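Local coordinates for protein alpha-galactosidase (Lactobacillus brevis, PDB 3MI6) that probably hydrolyses terminal, non-reducing alpha-D-galactose residues from alpha-galactosides such as galactose oligosaccharides and galactomannans, as a member of glycoside hydrolase family 36, at residues L333-E338 with Y475-M480. Numbering follows the deposited sequence.
Sequences LINNWE and YIKWDM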
loop_
_atom_site.group_PDB
_atom_site.type_symbol
_atom_site.label_atom_id
_atom_site.label_comp_id
_atom_site.label_asym_id
_atom_site.label_seq_id
_atom_site.Cartn_x
_atom_site.Cartn_y
_atom_site.Cartn_z
ATOM N N LEU D 333 -22.440 -24.665 30.466
ATOM C CA LEU D 333 -22.027 -26.036 30.693
ATOM C C LEU D 333 -20.639 -26.114 31.295
ATOM O O LEU D 333 -19.891 -25.139 31.283
ATOM C CB LEU D 333 -22.053 -26.813 29.388
ATOM C CG LEU D 333 -21.071 -26.367 28.303
ATOM C CD1 LEU D 333 -19.672 -26.910 28.544
ATOM C CD2 LEU D 333 -21.572 -26.814 26.944
ATOM N N ILE D 334 -20.302 -27.279 31.833
ATOM C CA ILE D 334 -18.928 -27.568 32.200
ATOM C C ILE D 334 -18.506 -28.901 31.576
ATOM O O ILE D 334 -19.291 -29.824 31.497
ATOM C CB ILE D 334 -18.720 -27.559 33.718
ATOM C CG1 ILE D 334 -17.272 -27.930 34.043
ATOM C CG2 ILE D 334 -19.687 -28.503 34.399
ATOM C CD1 ILE D 334 -16.871 -27.619 35.447
ATOM N N ASN D 335 -17.265 -28.971 31.109
ATOM C CA ASN D 335 -16.744 -30.110 30.366
ATOM C C ASN D 335 -15.428 -30.533 31.018
ATOM O O ASN D 335 -14.562 -29.680 31.269
ATOM C CB ASN D 335 -16.534 -29.682 28.907
ATOM C CG ASN D 335 -16.064 -30.814 28.001
ATOM O OD1 ASN D 335 -15.342 -31.721 28.425
ATOM N ND2 ASN D 335 -16.459 -30.746 26.732
ATOM N N ASN D 336 -15.281 -31.832 31.302
ATOM C CA ASN D 336 -14.099 -32.346 32.022
ATOM C C ASN D 336 -12.845 -32.638 31.175
ATOM O O ASN D 336 -11.852 -33.148 31.691
ATOM C CB ASN D 336 -14.459 -33.600 32.807
ATOM C CG ASN D 336 -14.799 -34.763 31.904
ATOM O OD1 ASN D 336 -15.734 -34.681 31.115
ATOM N ND2 ASN D 336 -14.042 -35.851 32.010
ATOM N N TRP D 337 -12.894 -32.302 29.887
ATOM C CA TRP D 337 -11.798 -32.578 28.957
ATOM C C TRP D 337 -10.446 -32.002 29.412
ATOM O O TRP D 337 -9.587 -32.756 29.868
ATOM C CB TRP D 337 -12.165 -32.147 27.520
ATOM C CG TRP D 337 -11.016 -32.213 26.514
ATOM C CD1 TRP D 337 -10.564 -31.198 25.725
ATOM C CD2 TRP D 337 -10.181 -33.346 26.214
ATOM N NE1 TRP D 337 -9.509 -31.622 24.955
ATOM C CE2 TRP D 337 -9.257 -32.936 25.231
ATOM C CE3 TRP D 337 -10.127 -34.663 26.684
ATOM C CZ2 TRP D 337 -8.298 -33.789 24.703
ATOM C CZ3 TRP D 337 -9.172 -35.512 26.159
ATOM C CH2 TRP D 337 -8.269 -35.069 25.175
ATOM N N GLU D 338 -10.257 -30.683 29.290
ATOM C CA GLU D 338 -9.003 -30.021 29.706
ATOM C C GLU D 338 -8.805 -30.044 31.237
ATOM O O GLU D 338 -7.767 -29.608 31.761
ATOM C CB GLU D 338 -8.937 -28.567 29.195
ATOM C CG GLU D 338 -8.860 -28.382 27.666
ATOM C CD GLU D 338 -8.662 -26.901 27.249
ATOM O OE1 GLU D 338 -7.805 -26.216 27.867
ATOM O OE2 GLU D 338 -9.356 -26.430 26.304
ATOM N N TYR D 475 -28.017 -33.583 25.559
ATOM C CA TYR D 475 -26.977 -32.934 24.766
ATOM C C TYR D 475 -25.916 -33.945 24.369
ATOM O O TYR D 475 -25.583 -34.842 25.137
ATOM C CB TYR D 475 -26.364 -31.820 25.619
ATOM C CG TYR D 475 -25.074 -31.173 25.152
ATOM C CD1 TYR D 475 -23.852 -31.763 25.392
ATOM C CD2 TYR D 475 -25.081 -29.918 24.558
ATOM C CE1 TYR D 475 -22.669 -31.147 25.004
ATOM C CE2 TYR D 475 -23.904 -29.291 24.169
ATOM C CZ TYR D 475 -22.699 -29.908 24.395
ATOM O OH TYR D 475 -21.524 -29.287 24.004
ATOM N N ILE D 476 -25.394 -33.791 23.163
ATOM C CA ILE D 476 -24.331 -34.645 22.660
ATOM C C ILE D 476 -23.262 -33.789 21.965
ATOM O O ILE D 476 -23.557 -32.942 21.124
ATOM C CB ILE D 476 -24.898 -35.751 21.718
ATOM C CG1 ILE D 476 -25.375 -36.956 22.535
ATOM C CG2 ILE D 476 -23.870 -36.202 20.718
ATOM C CD1 ILE D 476 -26.147 -37.968 21.740
ATOM N N LYS D 477 -22.016 -33.977 22.365
ATOM C CA LYS D 477 -20.907 -33.396 21.639
ATOM C C LYS D 477 -20.481 -34.445 20.619
ATOM O O LYS D 477 -20.030 -35.532 20.973
ATOM C CB LYS D 477 -19.765 -33.043 22.597
ATOM C CG LYS D 477 -18.670 -32.148 22.013
ATOM C CD LYS D 477 -17.613 -31.870 23.093
ATOM C CE LYS D 477 -16.373 -31.159 22.557
ATOM N NZ LYS D 477 -15.302 -30.963 23.603
ATOM N N TRP D 478 -20.657 -34.114 19.349
ATOM C CA TRP D 478 -20.350 -35.017 18.249
ATOM C C TRP D 478 -19.077 -34.543 17.545
ATOM O O TRP D 478 -19.094 -33.622 16.719
ATOM C CB TRP D 478 -21.546 -35.060 17.295
ATOM C CG TRP D 478 -21.357 -35.792 15.999
ATOM C CD1 TRP D 478 -20.189 -36.014 15.338
ATOM C CD2 TRP D 478 -22.390 -36.360 15.187
ATOM N NE1 TRP D 478 -20.425 -36.695 14.164
ATOM C CE2 TRP D 478 -21.768 -36.916 14.046
ATOM C CE3 TRP D 478 -23.782 -36.452 15.312
ATOM C CZ2 TRP D 478 -22.485 -37.555 13.039
ATOM C CZ3 TRP D 478 -24.497 -37.085 14.306
ATOM C CH2 TRP D 478 -23.848 -37.631 13.186
ATOM N N ASP D 479 -17.972 -35.191 17.888
ATOM C CA ASP D 479 -16.649 -34.763 17.465
ATOM C C ASP D 479 -16.209 -35.516 16.203
ATOM O O ASP D 479 -16.922 -36.387 15.714
ATOM C CB ASP D 479 -15.677 -35.006 18.614
ATOM C CG ASP D 479 -14.452 -34.140 18.534
ATOM O OD1 ASP D 479 -14.197 -33.557 17.454
ATOM O OD2 ASP D 479 -13.741 -34.044 19.564
HETATM N N MSE D 480 -15.034 -35.177 15.680
HETATM C CA MSE D 480 -14.523 -35.748 14.434
HETATM C C MSE D 480 -13.068 -35.296 14.254
HETATM O O MSE D 480 -12.816 -34.166 13.821
HETATM C CB MSE D 480 -15.393 -35.301 13.254
HETATM C CG MSE D 480 -15.269 -36.169 12.014
HETATM SE SE MSE D 480 -13.734 -35.745 10.871
HETATM C CE MSE D 480 -14.346 -34.083 10.023
#
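The side chains of Lys-477 and Asn-335 meet inside a TIM barrel, from strands whose CA atoms at these residues stand 10.2 Å apart. The lysine is extended throughout, with CG anti to the backbone N (chi1 -167°), and this full length carries its ammonium group to the amide of Asn-335, whose side chain it crosses at about a right angle. NZ of Lys-477 lies 3.3 Å from ND2 of Asn-335. Both are donors, so they do not bond to each other; they share an acceptor instead, OD1 of Asp-367, which takes a hydrogen bond from the amide and a salt bridge from the lysine. Lysine fits here as a long chain ending in a charge, which the carboxylate probably offsets. Asparagine suits its place because its other end can accept: OD1 of Asn-335 receives the backbone N of Trp-337 at 2.9 Å, a capping bond at the turn into helix 337-340 that helps fix the amide's rotation.

Deeper in the barrel, CD2 of branched, apolar Leu-333 fills buried space against the phenol end of Tyr-475, 3.8 Å from OH and 4.2 Å from CZ. Tyrosine serves both needs, its ring meeting the leucine and its hydroxyl making a weak hydrogen bond to Glu-525.

Lys-477 and Asp-367 are predicted to bind substrate, and Asp-479, two residues after Lys-477, is the predicted nucleophile, so the polar pair probably helps shape the galactose pocket. The segments carry the first and fourth of eight parallel strands; strands 363-366 and 408-413 separate them, strand 601-604 flanks 333-335 on its other side, and helix 346-358 packs outside against Ile-334.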